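Local coordinates for kappa-carrageenase (Pseudoalteromonas carrageenovora, PDB 1DYP), which catalyses, through its catalytic domain, the internal hydrolysis of beta-1,4 linkages between D-galactose 4-sulfate and 3,6-anhydro-D-galactose in kappa-carrageenan, at residues 41-47 with 82-88; 156-160 with 219-223; 1-5 with 265-269. The protein carries 1 engineered substitution. All blocks are in the same frame, centred on the assembly; numbering follows the deposited sequence.

Interaction 1: 41-47 with 82-88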
ATOM      1  N   TRP A  41       7.689 -12.232  -2.780  1.00  8.71           N
ATOM      2  CA  TRP A  41       7.178 -12.341  -4.136  1.00  8.38           C
ATOM      3  C   TRP A  41       7.989 -11.353  -4.944  1.00  8.26           C
ATOM      4  O   TRP A  41       8.797 -10.614  -4.392  1.00  8.22           O
ATOM      5  CB  TRP A  41       5.693 -11.969  -4.185  1.00  8.41           C
ATOM      6  CG  TRP A  41       5.408 -10.602  -3.650  1.00  8.18           C
ATOM      7  CD1 TRP A  41       5.464  -9.422  -4.334  1.00  8.37           C
ATOM      8  CD2 TRP A  41       5.095 -10.268  -2.295  1.00  8.20           C
ATOM      9  NE1 TRP A  41       5.207  -8.370  -3.485  1.00  8.37           N
ATOM     10  CE2 TRP A  41       4.977  -8.862  -2.226  1.00  8.20           C
ATOM     11  CE3 TRP A  41       4.902 -11.021  -1.128  1.00  8.08           C
ATOM     12  CZ2 TRP A  41       4.677  -8.191  -1.034  1.00  8.41           C
ATOM     13  CZ3 TRP A  41       4.602 -10.353   0.061  1.00  8.26           C
ATOM     14  CH2 TRP A  41       4.492  -8.951   0.095  1.00  8.09           C
ATOM     15  N   SER A  42       7.796 -11.353  -6.254  1.00  8.17           N
ATOM     16  CA  SER A  42       8.507 -10.414  -7.097  1.00  8.09           C
ATOM     17  C   SER A  42       7.484  -9.719  -7.969  1.00  8.09           C
ATOM     18  O   SER A  42       6.482 -10.315  -8.362  1.00  7.91           O
ATOM     19  CB  SER A  42       9.537 -11.133  -7.970  1.00  8.02           C
ATOM     20  OG  SER A  42      10.538 -11.740  -7.172  1.00  8.07           O
ATOM     21  N   TRP A  43       7.731  -8.449  -8.250  1.00  8.14           N
ATOM     22  CA  TRP A  43       6.834  -7.687  -9.099  1.00  8.46           C
ATOM     23  C   TRP A  43       7.156  -7.996 -10.552  1.00  8.79           C
ATOM     24  O   TRP A  43       8.318  -8.172 -10.916  1.00  9.02           O
ATOM     25  CB  TRP A  43       7.026  -6.188  -8.874  1.00  8.21           C
ATOM     26  CG  TRP A  43       6.884  -5.756  -7.459  1.00  7.96           C
ATOM     27  CD1 TRP A  43       7.837  -5.161  -6.689  1.00  8.13           C
ATOM     28  CD2 TRP A  43       5.706  -5.844  -6.648  1.00  7.86           C
ATOM     29  NE1 TRP A  43       7.329  -4.867  -5.448  1.00  7.98           N
ATOM     30  CE2 TRP A  43       6.022  -5.276  -5.395  1.00  7.83           C
ATOM     31  CE3 TRP A  43       4.413  -6.346  -6.859  1.00  7.54           C
ATOM     32  CZ2 TRP A  43       5.093  -5.193  -4.351  1.00  7.71           C
ATOM     33  CZ3 TRP A  43       3.485  -6.264  -5.820  1.00  7.57           C
ATOM     34  CH2 TRP A  43       3.833  -5.689  -4.580  1.00  7.75           C
ATOM     35  N   LYS A  44       6.124  -8.068 -11.380  1.00  8.90           N
ATOM     36  CA  LYS A  44       6.317  -8.311 -12.801  1.00  9.35           C
ATOM     37  C   LYS A  44       5.406  -7.365 -13.558  1.00  9.42           C
ATOM     38  O   LYS A  44       4.208  -7.280 -13.276  1.00  8.94           O
ATOM     39  CB  LYS A  44       5.989  -9.759 -13.170  1.00  9.76           C
ATOM     40  CG  LYS A  44       6.933 -10.792 -12.567  1.00 10.19           C
ATOM     41  CD  LYS A  44       8.357 -10.640 -13.079  1.00 10.68           C
ATOM     42  CE  LYS A  44       9.263 -11.706 -12.474  0.50 10.64           C
ATOM     43  NZ  LYS A  44      10.666 -11.633 -12.975  0.50 10.84           N
ATOM     44  N   ASN A  45       5.987  -6.642 -14.508  1.00  9.64           N
ATOM     45  CA  ASN A  45       5.239  -5.693 -15.318  1.00 10.14           C
ATOM     46  C   ASN A  45       4.007  -6.336 -15.946  1.00 10.22           C
ATOM     47  O   ASN A  45       2.957  -5.705 -16.049  1.00 10.10           O
ATOM     48  CB  ASN A  45       6.143  -5.126 -16.416  1.00 10.55           C
ATOM     49  CG  ASN A  45       5.400  -4.212 -17.363  1.00 11.20           C
ATOM     50  OD1 ASN A  45       4.770  -3.242 -16.941  1.00 11.45           O
ATOM     51  ND2 ASN A  45       5.471  -4.514 -18.655  1.00 11.92           N
ATOM     52  N   GLU A  46       4.128  -7.595 -16.357  1.00 10.37           N
ATOM     53  CA  GLU A  46       3.005  -8.274 -16.987  1.00 10.70           C
ATOM     54  C   GLU A  46       1.853  -8.557 -16.030  1.00 10.55           C
ATOM     55  O   GLU A  46       0.746  -8.880 -16.465  1.00 10.79           O
ATOM     56  CB  GLU A  46       3.464  -9.576 -17.657  1.00 11.24           C
ATOM     57  CG  GLU A  46       3.797 -10.719 -16.715  1.00 11.94           C
ATOM     58  CD  GLU A  46       4.066 -12.017 -17.460  1.00 12.79           C
ATOM     59  OE1 GLU A  46       5.079 -12.090 -18.186  0.50 12.72           O
ATOM     60  OE2 GLU A  46       3.262 -12.962 -17.323  0.50 12.88           O
ATOM     61  N   ASN A  47       2.105  -8.435 -14.729  1.00 10.37           N
ATOM     62  CA  ASN A  47       1.061  -8.675 -13.739  1.00 10.26           C
ATOM     63  C   ASN A  47       0.194  -7.440 -13.541  1.00  9.96           C
ATOM     64  O   ASN A  47      -0.767  -7.459 -12.776  1.00  9.66           O
ATOM     65  CB  ASN A  47       1.674  -9.110 -12.405  1.00 10.45           C
ATOM     66  CG  ASN A  47       2.122 -10.557 -12.421  1.00 11.08           C
ATOM     67  OD1 ASN A  47       2.799 -11.019 -11.506  1.00 11.83           O
ATOM     68  ND2 ASN A  47       1.732 -11.283 -13.458  1.00 11.57           N
ATOM     69  N   LEU A  82      11.221 -18.442  -4.616  1.00  8.70           N
ATOM     70  CA  LEU A  82       9.963 -17.814  -4.235  1.00  8.31           C
ATOM     71  C   LEU A  82       8.889 -18.477  -5.081  1.00  8.11           C
ATOM     72  O   LEU A  82       9.193 -19.109  -6.095  1.00  8.14           O
ATOM     73  CB  LEU A  82      10.006 -16.303  -4.460  1.00  8.13           C
ATOM     74  CG  LEU A  82      10.991 -15.589  -3.521  1.00  8.20           C
ATOM     75  CD1 LEU A  82      10.970 -14.093  -3.792  1.00  8.25           C
ATOM     76  CD2 LEU A  82      10.621 -15.876  -2.061  1.00  8.02           C
ATOM     77  N   TYR A  83       7.632 -18.319  -4.690  1.00  8.12           N
ATOM     78  CA  TYR A  83       6.565 -19.027  -5.383  1.00  8.10           C
ATOM     79  C   TYR A  83       5.451 -18.219  -6.030  1.00  7.74           C
ATOM     80  O   TYR A  83       4.614 -18.779  -6.742  1.00  7.50           O
ATOM     81  CB  TYR A  83       5.977 -20.035  -4.398  1.00  8.89           C
ATOM     82  CG  TYR A  83       7.064 -20.771  -3.649  1.00  9.66           C
ATOM     83  CD1 TYR A  83       7.803 -21.775  -4.268  1.00 10.32           C
ATOM     84  CD2 TYR A  83       7.412 -20.406  -2.346  1.00 10.20           C
ATOM     85  CE1 TYR A  83       8.864 -22.394  -3.614  1.00 10.94           C
ATOM     86  CE2 TYR A  83       8.470 -21.017  -1.683  1.00 11.13           C
ATOM     87  CZ  TYR A  83       9.193 -22.009  -2.324  1.00 11.04           C
ATOM     88  OH  TYR A  83      10.249 -22.612  -1.675  1.00 12.10           O
ATOM     89  N   TYR A  84       5.441 -16.913  -5.791  1.00  7.46           N
ATOM     90  CA  TYR A  84       4.410 -16.058  -6.359  1.00  6.97           C
ATOM     91  C   TYR A  84       4.969 -14.748  -6.887  1.00  6.83           C
ATOM     92  O   TYR A  84       5.965 -14.235  -6.378  1.00  6.74           O
ATOM     93  CB  TYR A  84       3.338 -15.725  -5.307  1.00  6.87           C
ATOM     94  CG  TYR A  84       2.653 -16.923  -4.712  1.00  6.47           C
ATOM     95  CD1 TYR A  84       3.238 -17.636  -3.665  1.00  6.73           C
ATOM     96  CD2 TYR A  84       1.433 -17.369  -5.216  1.00  6.59           C
ATOM     97  CE1 TYR A  84       2.621 -18.768  -3.134  1.00  6.26           C
ATOM     98  CE2 TYR A  84       0.810 -18.499  -4.697  1.00  6.22           C
ATOM     99  CZ  TYR A  84       1.410 -19.194  -3.658  1.00  6.47           C
ATOM    100  OH  TYR A  84       0.803 -20.323  -3.150  1.00  6.23           O
ATOM    101  N   THR A  85       4.329 -14.217  -7.922  1.00  6.56           N
ATOM    102  CA  THR A  85       4.716 -12.927  -8.479  1.00  6.69           C
ATOM    103  C   THR A  85       3.454 -12.088  -8.369  1.00  6.58           C
ATOM    104  O   THR A  85       2.352 -12.631  -8.282  1.00  6.75           O
ATOM    105  CB  THR A  85       5.156 -13.010  -9.960  1.00  6.72           C
ATOM    106  OG1 THR A  85       4.115 -13.596 -10.751  1.00  6.72           O
ATOM    107  CG2 THR A  85       6.437 -13.827 -10.085  1.00  6.94           C
ATOM    108  N   SER A  86       3.597 -10.772  -8.339  1.00  6.63           N
ATOM    109  CA  SER A  86       2.409  -9.943  -8.225  1.00  6.49           C
ATOM    110  C   SER A  86       2.525  -8.652  -9.012  1.00  6.60           C
ATOM    111  O   SER A  86       3.505  -8.434  -9.726  1.00  6.66           O
ATOM    112  CB  SER A  86       2.114  -9.641  -6.756  1.00  6.64           C
ATOM    113  OG  SER A  86       0.777  -9.199  -6.608  1.00  5.91           O
ATOM    114  N   GLY A  87       1.515  -7.802  -8.870  1.00  6.43           N
ATOM    115  CA  GLY A  87       1.486  -6.547  -9.596  1.00  6.42           C
ATOM    116  C   GLY A  87       1.546  -5.310  -8.726  1.00  6.36           C
ATOM    117  O   GLY A  87       1.067  -5.295  -7.590  1.00  6.26           O
ATOM    118  N   VAL A  88       2.137  -4.261  -9.284  1.00  6.22           N
ATOM    119  CA  VAL A  88       2.287  -2.995  -8.587  1.00  6.54           C
ATOM    120  C   VAL A  88       2.272  -1.831  -9.569  1.00  6.68           C
ATOM    121  O   VAL A  88       2.641  -1.977 -10.739  1.00  6.84           O
ATOM    122  CB  VAL A  88       3.627  -2.949  -7.802  1.00  6.49           C
ATOM    123  CG1 VAL A  88       4.795  -3.149  -8.761  1.00  6.68           C
ATOM    124  CG2 VAL A  88       3.766  -1.617  -7.064  1.00  6.93           C
TER
HETATM  125  O   HOH W   1       3.229  -5.021 -11.788  1.00  7.86           O
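Leu82 reaches the short strand 41-43 with one methyl, CD1, which lies 3.9 Å from Trp41 N. Tyr84 contributes mainly its carbonyl. Ser42 N makes a weak bond to Tyr84 O, and Trp41 CB sits against the same oxygen. The phenol of Tyr84 leads away to Ser252. Thr85 pairs in parallel with Ser42, and both side chains point to the face opposite Trp41 and Trp43. Thr85 CB packs 3.9 Å from Lys44 CG, while its hydroxyl turns to Glu62. Ser86 makes two backbone hydrogen bonds to strand 41-43 and the residue after it. Its N donates to Ser42 O at 2.9 Å, and its O accepts from Lys44 N in a nearly straight line with the C=O (175°). Ser86 CB meets the indole of Trp43 at CZ3, 3.8 Å away, and Ser86 OG bonds to Gln231 O. Gly87 brings its O to 3.1 Å from Trp43 CZ3. Val88 covers one face of the same indole: its CB stands 3.8 Å from the centroid of the six-membered ring. Trp43 CG is anti to its own carbonyl carbon (chi1 -55°), which lays the ring over Val88. Trp41 NE1 comes over the opposite face. A water joins Val88 N to Lys44 O. The pairing is a short parallel addition to the largely antiparallel beta-sandwich of glycoside hydrolase family 16, and Trp41 lies beside Arg234, important for substrate recognition.

Interaction 2: 156-160 with 219-223; sequences LHNIV and LYWHR
This is a buried contact between a strand and a loop in the family 16 beta-sandwich. Residues 156-160 belong to strand 151-162, which pairs with strand 133-139, the bearer of Glu137 and Asp139. Residues 219-223 lie in the loop between strands 211-217 and 225-233. Two aromatic side chains of the loop, Tyr220 and Trp221, pack on the strand face that carries Leu156, Asn158 and Val160. His157 points the other way, toward the active site. There its NE2 binds a cadmium ion, and its ring lies close to the nucleophile Glu137 and to Asp139.

Leu156 lies over the indole of Trp221. Its CD1 is 3.5 Å from the centroid of the six-membered ring and only 10° off the ring normal, a CH-pi contact. Its CB also presses on Trp221 CZ2, at 3.4 Å. Tyr220 CB covers the opposite face, so the indole is held between the strand and its own loop.

Asn158 touches both aromatic groups, ND2 toward Tyr220 and OD1 toward Trp221. Its CG stands between the backbone N and the carbonyl carbon (chi1 63°). The amide and Tyr220 ring planes are 20° apart, but ND2 comes obliquely at Tyr220 CD2, 3.3 Å away. The amide stands steeply to the indole; Asn178 ND2 donates to Asn158 OD1. Val160 CG2 lies 3.8 Å from Tyr220 CE1.

One hydrogen bond links the segments: Trp221 NE1 donates to His157 O at 3.0 Å, close to the indole plane but from above the carbonyl plane.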
ATOM      1  N   LEU A 156      -0.072   3.040   9.431  1.00  6.74           N
ATOM      2  CA  LEU A 156       1.089   3.897   9.230  1.00  6.82           C
ATOM      3  C   LEU A 156       2.345   3.132   9.639  1.00  7.13           C
ATOM      4  O   LEU A 156       2.324   2.344  10.584  1.00  7.22           O
ATOM      5  CB  LEU A 156       0.985   5.145  10.105  1.00  6.86           C
ATOM      6  CG  LEU A 156      -0.188   6.097   9.889  1.00  6.81           C
ATOM      7  CD1 LEU A 156      -0.175   7.148  10.987  1.00  6.73           C
ATOM      8  CD2 LEU A 156      -0.089   6.750   8.516  1.00  7.08           C
ATOM      9  N   HIS A 157       3.432   3.368   8.911  1.00  7.15           N
ATOM     10  CA  HIS A 157       4.721   2.753   9.207  1.00  7.50           C
ATOM     11  C   HIS A 157       5.748   3.872   9.121  1.00  7.47           C
ATOM     12  O   HIS A 157       5.583   4.807   8.341  1.00  7.56           O
ATOM     13  CB  HIS A 157       5.092   1.682   8.179  1.00  7.78           C
ATOM     14  CG  HIS A 157       4.189   0.489   8.181  1.00  8.29           C
ATOM     15  ND1 HIS A 157       2.898   0.528   7.703  1.00  8.43           N
ATOM     16  CD2 HIS A 157       4.405  -0.788   8.578  1.00  8.41           C
ATOM     17  CE1 HIS A 157       2.358  -0.674   7.802  1.00  8.64           C
ATOM     18  NE2 HIS A 157       3.253  -1.491   8.330  1.00  8.77           N
ATOM     19  N   ASN A 158       6.806   3.781   9.916  1.00  7.73           N
ATOM     20  CA  ASN A 158       7.836   4.807   9.884  1.00  8.20           C
ATOM     21  C   ASN A 158       9.075   4.396  10.650  1.00  8.58           C
ATOM     22  O   ASN A 158       9.060   3.438  11.419  1.00  8.67           O
ATOM     23  CB  ASN A 158       7.318   6.116  10.492  1.00  8.17           C
ATOM     24  CG  ASN A 158       6.961   5.976  11.964  1.00  7.95           C
ATOM     25  OD1 ASN A 158       5.937   5.398  12.308  1.00  7.45           O
ATOM     26  ND2 ASN A 158       7.818   6.502  12.841  1.00  7.81           N
ATOM     27  N   ILE A 159      10.149   5.139  10.408  1.00  9.16           N
ATOM     28  CA  ILE A 159      11.407   4.949  11.109  1.00  9.69           C
ATOM     29  C   ILE A 159      11.732   6.328  11.662  1.00  9.92           C
ATOM     30  O   ILE A 159      11.853   7.294  10.906  1.00  9.79           O
ATOM     31  CB  ILE A 159      12.557   4.526  10.182  1.00  9.72           C
ATOM     32  CG1 ILE A 159      12.302   3.125   9.628  1.00  9.92           C
ATOM     33  CG2 ILE A 159      13.875   4.554  10.964  1.00  9.80           C
ATOM     34  CD1 ILE A 159      13.344   2.673   8.622  1.00 10.37           C
ATOM     35  N   VAL A 160      11.855   6.425  12.979  1.00 10.46           N
ATOM     36  CA  VAL A 160      12.170   7.695  13.609  1.00 10.75           C
ATOM     37  C   VAL A 160      13.289   7.489  14.618  1.00 11.19           C
ATOM     38  O   VAL A 160      13.368   6.448  15.269  1.00 11.06           O
ATOM     39  CB  VAL A 160      10.927   8.304  14.312  1.00 10.79           C
ATOM     40  CG1 VAL A 160      10.436   7.378  15.414  1.00 10.47           C
ATOM     41  CG2 VAL A 160      11.261   9.677  14.875  1.00 10.59           C
ATOM     42  N   LEU A 219       2.588  12.729  12.960  1.00  8.52           N
ATOM     43  CA  LEU A 219       3.833  12.900  13.689  1.00  8.89           C
ATOM     44  C   LEU A 219       5.060  12.625  12.841  1.00  8.74           C
ATOM     45  O   LEU A 219       6.045  13.366  12.903  1.00  8.87           O
ATOM     46  CB  LEU A 219       3.864  11.956  14.892  1.00  9.10           C
ATOM     47  CG  LEU A 219       2.704  12.025  15.885  1.00  9.49           C
ATOM     48  CD1 LEU A 219       2.837  10.894  16.891  1.00  9.76           C
ATOM     49  CD2 LEU A 219       2.697  13.375  16.580  1.00  9.61           C
ATOM     50  N   TYR A 220       4.993  11.565  12.042  1.00  8.67           N
ATOM     51  CA  TYR A 220       6.138  11.147  11.242  1.00  8.50           C
ATOM     52  C   TYR A 220       5.868  10.899   9.764  1.00  8.29           C
ATOM     53  O   TYR A 220       6.562  10.100   9.141  1.00  8.16           O
ATOM     54  CB  TYR A 220       6.709   9.861  11.846  1.00  8.83           C
ATOM     55  CG  TYR A 220       6.801   9.884  13.353  1.00  9.07           C
ATOM     56  CD1 TYR A 220       7.612  10.810  14.004  1.00  9.20           C
ATOM     57  CD2 TYR A 220       6.068   8.986  14.133  1.00  9.27           C
ATOM     58  CE1 TYR A 220       7.695  10.843  15.391  1.00  9.54           C
ATOM     59  CE2 TYR A 220       6.147   9.012  15.526  1.00  9.70           C
ATOM     60  CZ  TYR A 220       6.963   9.944  16.145  1.00  9.73           C
ATOM     61  OH  TYR A 220       7.061   9.980  17.518  1.00 10.28           O
ATOM     62  N   TRP A 221       4.886  11.586   9.195  1.00  8.00           N
ATOM     63  CA  TRP A 221       4.562  11.365   7.794  1.00  7.98           C
ATOM     64  C   TRP A 221       4.556  12.645   6.964  1.00  8.24           C
ATOM     65  O   TRP A 221       3.549  13.016   6.359  1.00  8.15           O
ATOM     66  CB  TRP A 221       3.224  10.617   7.721  1.00  7.41           C
ATOM     67  CG  TRP A 221       3.328   9.306   8.448  1.00  6.82           C
ATOM     68  CD1 TRP A 221       3.848   8.141   7.958  1.00  6.82           C
ATOM     69  CD2 TRP A 221       3.083   9.075   9.844  1.00  6.79           C
ATOM     70  NE1 TRP A 221       3.958   7.207   8.962  1.00  6.63           N
ATOM     71  CE2 TRP A 221       3.497   7.755  10.130  1.00  6.66           C
ATOM     72  CE3 TRP A 221       2.560   9.861  10.882  1.00  6.44           C
ATOM     73  CZ2 TRP A 221       3.407   7.201  11.412  1.00  6.72           C
ATOM     74  CZ3 TRP A 221       2.470   9.308  12.159  1.00  6.63           C
ATOM     75  CH2 TRP A 221       2.893   7.991  12.410  1.00  6.62           C
ATOM     76  N   HIS A 222       5.707  13.314   6.941  1.00  8.53           N
ATOM     77  CA  HIS A 222       5.860  14.554   6.188  1.00  8.89           C
ATOM     78  C   HIS A 222       6.854  14.399   5.039  1.00  8.99           C
ATOM     79  O   HIS A 222       7.100  15.346   4.286  1.00  9.20           O
ATOM     80  CB  HIS A 222       6.319  15.688   7.110  1.00  9.09           C
ATOM     81  CG  HIS A 222       5.424  15.909   8.289  1.00  9.37           C
ATOM     82  ND1 HIS A 222       5.640  15.306   9.509  1.00  9.63           N
ATOM     83  CD2 HIS A 222       4.294  16.642   8.425  1.00  9.44           C
ATOM     84  CE1 HIS A 222       4.681  15.658  10.346  1.00  9.55           C
ATOM     85  NE2 HIS A 222       3.850  16.467   9.714  1.00  9.66           N
ATOM     86  N   ARG A 223       7.430  13.209   4.909  1.00  8.93           N
ATOM     87  CA  ARG A 223       8.384  12.947   3.840  1.00  8.83           C
ATOM     88  C   ARG A 223       7.675  12.797   2.501  1.00  8.81           C
ATOM     89  O   ARG A 223       6.456  12.627   2.446  1.00  8.76           O
ATOM     90  CB  ARG A 223       9.182  11.672   4.130  1.00  9.05           C
ATOM     91  CG  ARG A 223      10.215  11.822   5.232  1.00  9.16           C
ATOM     92  CD  ARG A 223      10.906  10.502   5.525  1.00  9.05           C
ATOM     93  NE  ARG A 223      11.614   9.965   4.364  1.00  9.58           N
ATOM     94  CZ  ARG A 223      12.748  10.456   3.875  1.00  9.57           C
ATOM     95  NH1 ARG A 223      13.324  11.508   4.441  1.00  9.86           N
ATOM     96  NH2 ARG A 223      13.315   9.882   2.821  1.00  9.83           N
TER

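Interaction 3: 1-5 with 265-269; sequences SMQPP and VRTWV
Trp268 lays one face of its indole against the chain from Gln3 to Pro4. Pro4 CD sits 3.5 Å from the centroid of the five-membered ring, almost on the ring normal, in a CH-pi contact. Pro4 CB covers the six-membered part, 3.5 Å from Trp268 CE3. The peptide between Gln3 and Pro4 rests on the same face nearer the rim.

The indole N-H is used as well. Trp268 NE1 donates to Met2 O at 2.7 Å, and the oxygen is tilted 16° from the ring plane. The bond fixes the Met2 carbonyl at the indole edge, while the next residues cross the face.

Met2 is modelled as selenomethionine in two conformers. In one of them CG is anti to the backbone N (chi1 -175°), and the side chain passes the indole edge to put SE over the Arg266 guanidinium. This placement is less certain than the rest. Arg266 NE also forms a salt bridge with Glu22 OE2; Glu22 is a ligand of a bound cadmium ion.

Trp13 and Leu15 of strand 13-15 also touch Trp268. The arrangement fastens the N-terminal arm to strand 258-270, the last strand of the family 16 beta-sandwich, away from the active site.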
ATOM      1  N   SER A   1     -12.056  20.053 -13.277  1.00 24.80           N
ATOM      2  CA  SER A   1     -12.852  20.644 -12.163  1.00 24.72           C
ATOM      3  C   SER A   1     -13.215  19.575 -11.135  1.00 24.51           C
ATOM      4  O   SER A   1     -13.748  19.881 -10.070  1.00 24.74           O
ATOM      5  CB  SER A   1     -14.131  21.283 -12.707  1.00 24.89           C
ATOM      6  OG  SER A   1     -14.979  20.311 -13.293  1.00 25.24           O
HETATM    7  N   MSE A   2     -12.936  18.320 -11.473  1.00 24.38           N
HETATM    8  CA  MSE A   2     -13.235  17.200 -10.589  1.00 24.14           C
HETATM    9  C   MSE A   2     -12.739  17.497  -9.178  1.00 23.81           C
HETATM   10  O   MSE A   2     -11.554  17.747  -8.964  1.00 23.80           O
HETATM   11  CB  MSE A   2     -12.579  15.929 -11.132  0.50 24.42           C
HETATM   12  CG  MSE A   2     -12.912  14.666 -10.364  0.50 24.64           C
HETATM   13 SE   MSE A   2     -12.474  13.098 -11.396  0.50 25.15          SE
HETATM   14  CE  MSE A   2     -10.546  13.249 -11.371  0.50 24.66           C
ATOM     15  N   GLN A   3     -13.659  17.464  -8.219  1.00 23.51           N
ATOM     16  CA  GLN A   3     -13.339  17.759  -6.821  1.00 22.91           C
ATOM     17  C   GLN A   3     -13.477  16.580  -5.857  1.00 22.44           C
ATOM     18  O   GLN A   3     -14.312  15.697  -6.053  1.00 22.39           O
ATOM     19  CB  GLN A   3     -14.223  18.907  -6.325  1.00 22.85           C
ATOM     20  CG  GLN A   3     -14.048  20.210  -7.086  1.00 22.70           C
ATOM     21  CD  GLN A   3     -12.689  20.839  -6.863  1.00 22.62           C
ATOM     22  OE1 GLN A   3     -12.347  21.221  -5.745  1.00 22.45           O
ATOM     23  NE2 GLN A   3     -11.905  20.949  -7.929  1.00 22.70           N
ATOM     24  N   PRO A   4     -12.663  16.564  -4.786  1.00 21.98           N
ATOM     25  CA  PRO A   4     -12.702  15.490  -3.789  1.00 21.70           C
ATOM     26  C   PRO A   4     -13.998  15.516  -2.977  1.00 21.49           C
ATOM     27  O   PRO A   4     -14.567  16.580  -2.732  1.00 21.18           O
ATOM     28  CB  PRO A   4     -11.470  15.770  -2.935  1.00 21.69           C
ATOM     29  CG  PRO A   4     -11.384  17.260  -2.971  1.00 21.77           C
ATOM     30  CD  PRO A   4     -11.643  17.568  -4.430  1.00 21.82           C
ATOM     31  N   PRO A   5     -14.473  14.339  -2.542  1.00 21.38           N
ATOM     32  CA  PRO A   5     -15.704  14.195  -1.759  1.00 21.35           C
ATOM     33  C   PRO A   5     -15.720  14.914  -0.413  1.00 21.34           C
ATOM     34  O   PRO A   5     -16.788  15.190   0.131  1.00 21.25           O
ATOM     35  CB  PRO A   5     -15.835  12.681  -1.607  1.00 21.39           C
ATOM     36  CG  PRO A   5     -14.407  12.231  -1.577  1.00 21.38           C
ATOM     37  CD  PRO A   5     -13.802  13.036  -2.699  1.00 21.38           C
ATOM     38  N   VAL A 265      -7.654   6.272  -9.457  1.00  7.42           N
ATOM     39  CA  VAL A 265      -6.928   6.791  -8.310  1.00  7.44           C
ATOM     40  C   VAL A 265      -6.901   8.295  -8.567  1.00  7.54           C
ATOM     41  O   VAL A 265      -6.586   8.741  -9.671  1.00  7.46           O
ATOM     42  CB  VAL A 265      -5.490   6.214  -8.195  1.00  7.24           C
ATOM     43  CG1 VAL A 265      -4.711   6.437  -9.483  1.00  7.47           C
ATOM     44  CG2 VAL A 265      -4.772   6.858  -7.012  1.00  7.56           C
ATOM     45  N   ARG A 266      -7.284   9.070  -7.561  1.00  7.62           N
ATOM     46  CA  ARG A 266      -7.322  10.519  -7.693  1.00  7.78           C
ATOM     47  C   ARG A 266      -6.628  11.171  -6.516  1.00  7.92           C
ATOM     48  O   ARG A 266      -6.861  10.802  -5.368  1.00  7.69           O
ATOM     49  CB  ARG A 266      -8.777  10.991  -7.770  1.00  7.81           C
ATOM     50  CG  ARG A 266      -9.496  10.487  -9.008  1.00  7.61           C
ATOM     51  CD  ARG A 266     -11.000  10.618  -8.897  1.00  7.75           C
ATOM     52  NE  ARG A 266     -11.655  10.051 -10.071  1.00  7.68           N
ATOM     53  CZ  ARG A 266     -12.964   9.849 -10.180  1.00  7.88           C
ATOM     54  NH1 ARG A 266     -13.777  10.165  -9.179  1.00  8.04           N
ATOM     55  NH2 ARG A 266     -13.461   9.329 -11.297  1.00  8.24           N
ATOM     56  N   THR A 267      -5.767  12.141  -6.809  1.00  8.08           N
ATOM     57  CA  THR A 267      -5.038  12.857  -5.773  1.00  8.70           C
ATOM     58  C   THR A 267      -5.242  14.352  -5.966  1.00  9.23           C
ATOM     59  O   THR A 267      -5.101  14.863  -7.075  1.00  9.10           O
ATOM     60  CB  THR A 267      -3.538  12.541  -5.838  1.00  8.63           C
ATOM     61  OG1 THR A 267      -3.344  11.132  -5.662  1.00  8.31           O
ATOM     62  CG2 THR A 267      -2.785  13.290  -4.750  1.00  8.94           C
ATOM     63  N   TRP A 268      -5.584  15.036  -4.881  1.00  9.94           N
ATOM     64  CA  TRP A 268      -5.832  16.476  -4.897  1.00 10.89           C
ATOM     65  C   TRP A 268      -5.050  17.185  -3.803  1.00 11.75           C
ATOM     66  O   TRP A 268      -4.742  16.603  -2.766  1.00 11.71           O
ATOM     67  CB  TRP A 268      -7.302  16.782  -4.619  1.00 10.75           C
ATOM     68  CG  TRP A 268      -8.293  16.382  -5.646  1.00 10.63           C
ATOM     69  CD1 TRP A 268      -8.738  17.135  -6.696  1.00 10.68           C
ATOM     70  CD2 TRP A 268      -9.071  15.184  -5.650  1.00 10.46           C
ATOM     71  NE1 TRP A 268      -9.761  16.483  -7.344  1.00 10.67           N
ATOM     72  CE2 TRP A 268      -9.986  15.283  -6.722  1.00 10.57           C
ATOM     73  CE3 TRP A 268      -9.091  14.037  -4.845  1.00 10.47           C
ATOM     74  CZ2 TRP A 268     -10.912  14.277  -7.011  1.00 10.51           C
ATOM     75  CZ3 TRP A 268     -10.012  13.038  -5.131  1.00 10.54           C
ATOM     76  CH2 TRP A 268     -10.911  13.166  -6.204  1.00 10.48           C
ATOM     77  N   VAL A 269      -4.753  18.457  -4.044  1.00 12.82           N
ATOM     78  CA  VAL A 269      -4.072  19.292  -3.064  1.00 13.97           C
ATOM     79  C   VAL A 269      -4.966  20.519  -2.908  1.00 14.94           C
ATOM     80  O   VAL A 269      -5.327  21.164  -3.894  1.00 15.19           O
ATOM     81  CB  VAL A 269      -2.666  19.709  -3.533  1.00 13.87           C
ATOM     82  CG1 VAL A 269      -2.103  20.777  -2.601  1.00 14.08           C
ATOM     83  CG2 VAL A 269      -1.747  18.497  -3.541  1.00 13.79           C
TER

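The three contacts are spread over the sandwich. Their centres lie about 24 to 30 Å apart, and no two touch; the nearest atoms are about 11 to 12 Å apart. Interaction 3 spans nearly the whole chain, so the other two fall within the stretch it encloses. Within it, interaction 1 closes before interaction 2 opens, and these two lie on opposite sides of the chain's centre. Strands link them: 75-95, used in interaction 1, pairs with 225-233, which follows the loop of interaction 2. Strand 54-70 joins 75-95 to 258-270 of interaction 3. Interactions 1 and 2 border the catalytic region; interaction 3 joins the N-terminal residues to the last strand.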